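Local coordinates for protein CurB (Lyngbya majuscula, PDB 5KP7) that probably serves as an acyl carrier protein, holding its cargo on a covalently attached 4'-phosphopantetheine arm, at residues K35-E40 against I70-E75; D54-L59 against V64-I69. All blocks are in the same frame, centred on the assembly; numbering follows the deposited sequence.

How the contacts relate
Both contacts lean on helix 63-76, contact 1 on its C-terminal half and contact 2 on its N-terminal half. Contact 1 is helix against helix, with helix 27-41 as the partner; contact 2 brings in the loop 54-59, nested in sequence within the span that contact 1 closes. Both are partly buried, centred about 6 Å and 8 Å from the chain centre, with an exposed residue at the rim, Glu40 and Lys57 respectively. Neither has a hydrogen bond across it. Contact 1 packs an aromatic ring against methionine and valine, whereas contact 2 joins a leucine-isoleucine contact to an arginine of the phosphopantetheine pocket. The two meet at Thr38, whose OG1 lies 3.7 Å from Leu56 CD2 and 3.8 Å from Ile69 CD1.

Contact 1: K35-E40 against I70-E75; sequences KKYTRE and IMMVME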
ATOM      1  N   LYS B  35      -3.027   6.486  31.985  1.00 49.33           N
ATOM      2  CA  LYS B  35      -3.082   7.957  32.092  1.00 49.91           C
ATOM      3  C   LYS B  35      -1.711   8.607  31.930  1.00 50.09           C
ATOM      4  O   LYS B  35      -1.600   9.667  31.313  1.00 50.07           O
ATOM      5  CB  LYS B  35      -3.712   8.389  33.409  1.00 51.99           C
ATOM      6  CG  LYS B  35      -5.214   8.160  33.469  1.00 52.65           C
ATOM      7  CD  LYS B  35      -5.716   8.357  34.892  1.00 56.12           C
ATOM      8  CE  LYS B  35      -7.225   8.316  34.965  1.00 57.48           C
ATOM      9  NZ  LYS B  35      -7.680   8.764  36.314  1.00 61.11           N
ATOM     10  N   LYS B  36      -0.675   7.959  32.453  1.00 51.03           N
ATOM     11  CA  LYS B  36       0.683   8.490  32.378  1.00 52.79           C
ATOM     12  C   LYS B  36       1.184   8.618  30.946  1.00 51.47           C
ATOM     13  O   LYS B  36       1.655   9.687  30.546  1.00 51.53           O
ATOM     14  CB  LYS B  36       1.655   7.618  33.178  1.00 56.06           C
ATOM     15  CG  LYS B  36       3.050   8.223  33.306  1.00 59.55           C
ATOM     16  CD  LYS B  36       4.152   7.202  33.093  1.00 62.28           C
ATOM     17  CE  LYS B  36       4.255   6.234  34.256  1.00 65.78           C
ATOM     18  NZ  LYS B  36       5.066   5.041  33.884  1.00 67.87           N
ATOM     19  N   TYR B  37       1.087   7.528  30.176  1.00 49.87           N
ATOM     20  CA  TYR B  37       1.579   7.551  28.791  1.00 49.45           C
ATOM     21  C   TYR B  37       0.682   8.382  27.877  1.00 46.97           C
ATOM     22  O   TYR B  37       1.182   9.017  26.948  1.00 48.20           O
ATOM     23  CB  TYR B  37       1.802   6.142  28.262  1.00 50.21           C
ATOM     24  CG  TYR B  37       2.909   5.397  28.973  1.00 52.60           C
ATOM     25  CD1 TYR B  37       4.229   5.842  28.917  1.00 55.82           C
ATOM     26  CD2 TYR B  37       2.638   4.244  29.708  1.00 53.52           C
ATOM     27  CE1 TYR B  37       5.248   5.165  29.576  1.00 59.31           C
ATOM     28  CE2 TYR B  37       3.648   3.561  30.369  1.00 56.71           C
ATOM     29  CZ  TYR B  37       4.946   4.023  30.302  1.00 59.68           C
ATOM     30  OH  TYR B  37       5.932   3.325  30.958  1.00 64.62           O
ATOM     31  N   THR B  38      -0.614   8.439  28.184  1.00 45.24           N
ATOM     32  CA  THR B  38      -1.543   9.348  27.503  1.00 45.07           C
ATOM     33  C   THR B  38      -1.080  10.810  27.639  1.00 46.07           C
ATOM     34  O   THR B  38      -0.965  11.536  26.653  1.00 46.05           O
ATOM     35  CB  THR B  38      -2.990   9.173  28.019  1.00 44.76           C
ATOM     36  OG1 THR B  38      -3.440   7.830  27.772  1.00 45.14           O
ATOM     37  CG2 THR B  38      -3.937  10.149  27.338  1.00 45.62           C
ATOM     38  N   ARG B  39      -0.801  11.234  28.869  1.00 46.79           N
ATOM     39  CA  ARG B  39      -0.247  12.575  29.106  1.00 48.80           C
ATOM     40  C   ARG B  39       1.143  12.769  28.493  1.00 49.12           C
ATOM     41  O   ARG B  39       1.467  13.858  28.041  1.00 51.15           O
ATOM     42  CB  ARG B  39      -0.215  12.892  30.611  1.00 50.61           C
ATOM     43  CG  ARG B  39      -1.602  13.058  31.186  1.00 52.05           C
ATOM     44  CD  ARG B  39      -1.583  13.373  32.676  1.00 56.02           C
ATOM     45  NE  ARG B  39      -2.949  13.600  33.170  1.00 58.23           N
ATOM     46  CZ  ARG B  39      -3.591  12.875  34.093  1.00 59.52           C
ATOM     47  NH1 ARG B  39      -3.015  11.837  34.700  1.00 59.64           N
ATOM     48  NH2 ARG B  39      -4.840  13.205  34.426  1.00 61.93           N
ATOM     49  N   GLU B  40       1.957  11.724  28.488  1.00 50.01           N
ATOM     50  CA  GLU B  40       3.281  11.765  27.852  1.00 53.19           C
ATOM     51  C   GLU B  40       3.187  11.941  26.322  1.00 54.19           C
ATOM     52  O   GLU B  40       4.023  12.591  25.703  1.00 54.09           O
ATOM     53  CB  GLU B  40       4.033  10.485  28.205  1.00 55.88           C
ATOM     54  CG  GLU B  40       5.534  10.532  28.038  1.00 60.46           C
ATOM     55  CD  GLU B  40       6.210   9.314  28.653  1.00 63.57           C
ATOM     56  OE1 GLU B  40       5.995   9.034  29.857  1.00 65.16           O
ATOM     57  OE2 GLU B  40       6.962   8.633  27.930  1.00 66.64           O
ATOM     58  N   ILE B  70      -0.814   1.895  23.789  1.00 33.82           N
ATOM     59  CA  ILE B  70      -0.964   0.475  24.084  1.00 33.99           C
ATOM     60  C   ILE B  70       0.399  -0.191  24.216  1.00 34.71           C
ATOM     61  O   ILE B  70       0.623  -0.961  25.164  1.00 35.25           O
ATOM     62  CB  ILE B  70      -1.820  -0.255  23.030  1.00 33.20           C
ATOM     63  CG1 ILE B  70      -3.297   0.101  23.216  1.00 34.29           C
ATOM     64  CG2 ILE B  70      -1.657  -1.760  23.148  1.00 33.54           C
ATOM     65  CD1 ILE B  70      -4.197  -0.283  22.044  1.00 34.73           C
ATOM     66  N   MET B  71       1.299   0.089  23.276  1.00 34.64           N
ATOM     67  CA  MET B  71       2.603  -0.570  23.272  1.00 35.66           C
ATOM     68  C   MET B  71       3.475  -0.131  24.455  1.00 38.39           C
ATOM     69  O   MET B  71       4.200  -0.956  25.009  1.00 40.07           O
ATOM     70  CB  MET B  71       3.319  -0.373  21.953  1.00 36.76           C
ATOM     71  CG  MET B  71       2.644  -1.133  20.791  1.00 36.53           C
ATOM     72  SD  MET B  71       3.587  -1.022  19.269  1.00 38.87           S
ATOM     73  CE  MET B  71       3.284   0.660  18.764  1.00 38.06           C
ATOM     74  N   MET B  72       3.380   1.139  24.833  1.00 38.08           N
ATOM     75  CA  MET B  72       4.092   1.637  26.038  1.00 42.32           C
ATOM     76  C   MET B  72       3.598   0.951  27.310  1.00 42.51           C
ATOM     77  O   MET B  72       4.408   0.543  28.164  1.00 43.39           O
ATOM     78  CB  MET B  72       3.933   3.146  26.153  1.00 45.72           C
ATOM     79  CG  MET B  72       4.666   3.920  25.068  1.00 48.30           C
ATOM     80  SD  MET B  72       4.027   5.605  24.911  1.00 54.67           S
ATOM     81  CE  MET B  72       5.272   6.528  25.797  1.00 58.47           C
ATOM     82  N   VAL B  73       2.281   0.802  27.442  1.00 40.61           N
ATOM     83  CA  VAL B  73       1.706   0.119  28.605  1.00 41.73           C
ATOM     84  C   VAL B  73       2.124  -1.359  28.620  1.00 42.34           C
ATOM     85  O   VAL B  73       2.478  -1.896  29.681  1.00 43.96           O
ATOM     86  CB  VAL B  73       0.167   0.225  28.670  1.00 41.33           C
ATOM     87  CG1 VAL B  73      -0.387  -0.576  29.849  1.00 43.60           C
ATOM     88  CG2 VAL B  73      -0.285   1.672  28.769  1.00 42.05           C
ATOM     89  N   MET B  74       2.082  -2.020  27.456  1.00 39.75           N
ATOM     90  CA  MET B  74       2.520  -3.421  27.330  1.00 41.05           C
ATOM     91  C   MET B  74       3.956  -3.596  27.814  1.00 44.70           C
ATOM     92  O   MET B  74       4.238  -4.502  28.627  1.00 46.78           O
ATOM     93  CB  MET B  74       2.423  -3.915  25.873  1.00 38.97           C
ATOM     94  CG  MET B  74       1.009  -4.167  25.405  1.00 37.90           C
ATOM     95  SD  MET B  74       0.970  -4.585  23.639  1.00 36.76           S
ATOM     96  CE  MET B  74       1.459  -6.305  23.702  1.00 38.39           C
ATOM     97  N   GLU B  75       4.835  -2.696  27.360  1.00 46.69           N
ATOM     98  CA  GLU B  75       6.255  -2.719  27.726  1.00 50.47           C
ATOM     99  C   GLU B  75       6.490  -2.429  29.224  1.00 52.48           C
ATOM    100  O   GLU B  75       7.300  -3.099  29.864  1.00 53.92           O
ATOM    101  CB  GLU B  75       7.035  -1.721  26.871  1.00 53.23           C
ATOM    102  CG  GLU B  75       8.548  -1.840  27.026  1.00 58.45           C
ATOM    103  CD  GLU B  75       9.308  -0.726  26.332  1.00 61.43           C
ATOM    104  OE1 GLU B  75       8.834  -0.226  25.292  1.00 61.98           O
ATOM    105  OE2 GLU B  75      10.394  -0.362  26.829  1.00 65.73           O
TER
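Met72 packs over one face of the Tyr37 ring. Its CB lies 3.8 Å from the ring centroid and 14° off the normal, a CH-pi contact displaced toward the rim. The chain then runs past the ring, and Met72 SD makes an oblique Met-aromatic contact 4.8 Å from the centroid. A bend at chi3 brings the methyl CE to 3.4 Å from Tyr37 CD1, and the same CE also lies 3.4 Å from Glu40 OE2. Val73 adds CG2, which approaches Tyr37 CD2 obliquely at 4.0 Å. On the face opposite Met72, Lys36 CD of the same helix as the tyrosine lies over the ring centre, 4.2 Å from the Tyr37 ring plane. With CG anti to its carbonyl carbon (chi1 -66°), the tyrosine spans the gap between helix segments whose axes approach to 9.6 Å and run at 136°, nearer antiparallel than parallel. Its hydroxyl is hydrogen-bonded to Asp76 OD2. A leucine here would probably leave Asp76 without its hydroxyl partner and Met72 CB without a ring face to rest on. With no hydrogen bond across the segments, the fit of these carrier-fold helices rests mainly on shape and on the ring held between its neighbours, while the Asp76 bond fixes the hydroxyl end.

Contact 2: D54-L59 against V64-I69; sequences DSLKKL and VNRAEI
Leu56 CD2 and Ile69 CD1 meet tip to tip at 4.1 Å, an apolar contact linking the loop to the inner side of helix 63-76. Ile69 also packs on Ile41 of helix 27-41, which brings a second helix to this junction. Nearer the start of the helix, the aliphatic part of Arg66 continues the apolar contact: Leu56 CB lies 3.9 Å from both Arg66 CD and Arg66 CG. Arg66 CD further lies 4.0 Å from Lys57 N.

In the carrier-protein fold the phosphopantetheine attachment serine stands at the start of such a helix, here Ser63, the covalent site, and Arg66 follows about one turn later in the same pocket. The loop opposite is shaped by an ST motif, in which Ser55 OG accepts from Lys58 N at 3.0 Å with a nearly straight N-H...O angle of 164°.

Charged and polar groups take over at the end of Arg66. Its chain bends at chi3 (-63°), turning the guanidinium so that Lys57 CG comes over one face, 4.1 Å from Arg66 NH1. That NH1 is hydrogen-bonded to Ile61 O, which helps fix the group's rotation. Beyond the two segments, Arg66 NH2 makes a salt bridge to O26 of the bound 4'-phosphopantetheine and another to an acidic side chain of another protein chain. The extended Lys57 chain carries NZ to 5.1 Å from Arg66 NH2, where it probably adds to the positive field around the cofactor.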
ATOM      1  N   ASP B  54     -13.572   8.283  29.359  1.00 52.22           N
ATOM      2  CA  ASP B  54     -12.940   9.047  28.272  1.00 52.06           C
ATOM      3  C   ASP B  54     -12.315   8.108  27.261  1.00 50.62           C
ATOM      4  O   ASP B  54     -11.735   7.085  27.628  1.00 49.91           O
ATOM      5  CB  ASP B  54     -11.859   9.998  28.794  1.00 52.72           C
ATOM      6  CG  ASP B  54     -12.430  11.227  29.453  1.00 55.72           C
ATOM      7  OD1 ASP B  54     -13.533  11.667  29.062  1.00 57.48           O
ATOM      8  OD2 ASP B  54     -11.759  11.777  30.353  1.00 58.28           O
ATOM      9  N   SER B  55     -12.437   8.472  25.988  1.00 50.59           N
ATOM     10  CA  SER B  55     -11.890   7.687  24.902  1.00 49.20           C
ATOM     11  C   SER B  55     -10.716   8.460  24.316  1.00 47.93           C
ATOM     12  O   SER B  55     -10.767   9.691  24.208  1.00 47.85           O
ATOM     13  CB  SER B  55     -12.965   7.405  23.850  1.00 51.18           C
ATOM     14  OG  SER B  55     -12.960   8.367  22.824  1.00 52.35           O
ATOM     15  N   LEU B  56      -9.667   7.732  23.949  1.00 45.29           N
ATOM     16  CA  LEU B  56      -8.466   8.346  23.394  1.00 44.81           C
ATOM     17  C   LEU B  56      -8.790   9.112  22.118  1.00 46.37           C
ATOM     18  O   LEU B  56      -8.292  10.227  21.922  1.00 45.92           O
ATOM     19  CB  LEU B  56      -7.394   7.291  23.136  1.00 44.09           C
ATOM     20  CG  LEU B  56      -6.883   6.508  24.355  1.00 43.60           C
ATOM     21  CD1 LEU B  56      -5.987   5.355  23.921  1.00 44.53           C
ATOM     22  CD2 LEU B  56      -6.152   7.421  25.335  1.00 43.26           C
ATOM     23  N   LYS B  57      -9.652   8.539  21.279  1.00 47.53           N
ATOM     24  CA  LYS B  57     -10.114   9.220  20.068  1.00 51.37           C
ATOM     25  C   LYS B  57     -10.781  10.575  20.381  1.00 52.12           C
ATOM     26  O   LYS B  57     -10.398  11.589  19.805  1.00 52.55           O
ATOM     27  CB  LYS B  57     -11.054   8.318  19.245  1.00 53.61           C
ATOM     28  CG  LYS B  57     -11.370   8.866  17.858  1.00 57.13           C
ATOM     29  CD  LYS B  57     -11.957   7.818  16.914  1.00 59.63           C
ATOM     30  CE  LYS B  57     -12.026   8.363  15.495  1.00 62.82           C
ATOM     31  NZ  LYS B  57     -12.555   7.378  14.505  1.00 66.06           N
ATOM     32  N   LYS B  58     -11.739  10.601  21.309  1.00 52.54           N
ATOM     33  CA  LYS B  58     -12.423  11.866  21.664  1.00 54.40           C
ATOM     34  C   LYS B  58     -11.510  12.875  22.390  1.00 53.00           C
ATOM     35  O   LYS B  58     -11.703  14.081  22.260  1.00 54.68           O
ATOM     36  CB  LYS B  58     -13.712  11.608  22.462  1.00 57.07           C
ATOM     37  CG  LYS B  58     -14.810  10.930  21.639  1.00 60.28           C
ATOM     38  CD  LYS B  58     -16.196  11.072  22.269  1.00 63.64           C
ATOM     39  CE  LYS B  58     -16.394  10.186  23.494  1.00 64.89           C
ATOM     40  NZ  LYS B  58     -16.899   8.826  23.133  1.00 66.30           N
ATOM     41  N   LEU B  59     -10.500  12.376  23.103  1.00 49.77           N
ATOM     42  CA  LEU B  59      -9.397  13.220  23.619  1.00 49.35           C
ATOM     43  C   LEU B  59      -8.459  13.826  22.544  1.00 49.20           C
ATOM     44  O   LEU B  59      -7.574  14.622  22.880  1.00 50.13           O
ATOM     45  CB  LEU B  59      -8.553  12.418  24.627  1.00 49.50           C
ATOM     46  CG  LEU B  59      -8.876  12.437  26.134  1.00 51.44           C
ATOM     47  CD1 LEU B  59     -10.210  13.084  26.516  1.00 53.08           C
ATOM     48  CD2 LEU B  59      -8.761  11.028  26.703  1.00 50.06           C
ATOM     49  N   VAL B  64      -1.935   6.639  15.165  1.00 31.22           N
ATOM     50  CA  VAL B  64      -0.621   6.114  15.460  1.00 30.56           C
ATOM     51  C   VAL B  64      -0.376   6.151  16.982  1.00 29.72           C
ATOM     52  O   VAL B  64       0.120   5.197  17.566  1.00 28.94           O
ATOM     53  CB  VAL B  64       0.466   6.918  14.721  1.00 32.15           C
ATOM     54  CG1 VAL B  64       1.847   6.469  15.160  1.00 33.61           C
ATOM     55  CG2 VAL B  64       0.305   6.738  13.205  1.00 33.78           C
ATOM     56  N   ASN B  65      -0.732   7.272  17.596  1.00 30.03           N
ATOM     57  CA  ASN B  65      -0.483   7.468  19.010  1.00 31.71           C
ATOM     58  C   ASN B  65      -1.377   6.609  19.899  1.00 31.48           C
ATOM     59  O   ASN B  65      -0.955   6.255  20.989  1.00 31.67           O
ATOM     60  CB  ASN B  65      -0.624   8.951  19.355  1.00 33.70           C
ATOM     61  CG  ASN B  65       0.591   9.747  18.950  1.00 36.06           C
ATOM     62  OD1 ASN B  65       1.673   9.198  18.801  1.00 38.13           O
ATOM     63  ND2 ASN B  65       0.426  11.045  18.806  1.00 38.26           N
ATOM     64  N   ARG B  66      -2.581   6.251  19.441  1.00 31.40           N
ATOM     65  CA  ARG B  66      -3.414   5.306  20.212  1.00 32.42           C
ATOM     66  C   ARG B  66      -2.730   3.953  20.308  1.00 32.12           C
ATOM     67  O   ARG B  66      -2.671   3.362  21.380  1.00 34.12           O
ATOM     68  CB  ARG B  66      -4.811   5.156  19.622  1.00 33.12           C
ATOM     69  CG  ARG B  66      -5.659   6.400  19.726  1.00 34.68           C
ATOM     70  CD  ARG B  66      -7.126   6.119  19.418  1.00 36.17           C
ATOM     71  NE  ARG B  66      -7.407   5.649  18.055  1.00 36.04           N
ATOM     72  CZ  ARG B  66      -7.621   6.413  16.986  1.00 37.17           C
ATOM     73  NH1 ARG B  66      -7.523   7.740  17.031  1.00 38.05           N
ATOM     74  NH2 ARG B  66      -7.903   5.833  15.823  1.00 38.78           N
ATOM     75  N   ALA B  67      -2.176   3.474  19.201  1.00 30.22           N
ATOM     76  CA  ALA B  67      -1.359   2.258  19.233  1.00 30.91           C
ATOM     77  C   ALA B  67      -0.094   2.387  20.087  1.00 31.43           C
ATOM     78  O   ALA B  67       0.286   1.441  20.811  1.00 31.54           O
ATOM     79  CB  ALA B  67      -1.007   1.818  17.826  1.00 31.17           C
ATOM     80  N   GLU B  68       0.555   3.550  20.017  1.00 32.32           N
ATOM     81  CA  GLU B  68       1.779   3.799  20.796  1.00 34.92           C
ATOM     82  C   GLU B  68       1.501   3.673  22.301  1.00 34.63           C
ATOM     83  O   GLU B  68       2.282   3.043  23.035  1.00 34.90           O
ATOM     84  CB  GLU B  68       2.361   5.187  20.459  1.00 37.61           C
ATOM     85  CG  GLU B  68       3.809   5.389  20.861  1.00 42.74           C
ATOM     86  CD  GLU B  68       4.797   4.724  19.931  1.00 45.14           C
ATOM     87  OE1 GLU B  68       4.373   4.232  18.854  1.00 47.43           O
ATOM     88  OE2 GLU B  68       6.011   4.758  20.261  1.00 50.82           O
ATOM     89  N   ILE B  69       0.382   4.235  22.744  1.00 33.49           N
ATOM     90  CA  ILE B  69       0.005   4.156  24.169  1.00 35.46           C
ATOM     91  C   ILE B  69      -0.142   2.695  24.605  1.00 35.19           C
ATOM     92  O   ILE B  69       0.371   2.304  25.654  1.00 36.00           O
ATOM     93  CB  ILE B  69      -1.268   4.973  24.468  1.00 35.65           C
ATOM     94  CG1 ILE B  69      -0.946   6.473  24.391  1.00 36.22           C
ATOM     95  CG2 ILE B  69      -1.812   4.645  25.865  1.00 37.89           C
ATOM     96  CD1 ILE B  69      -2.168   7.337  24.232  1.00 36.72           C
TER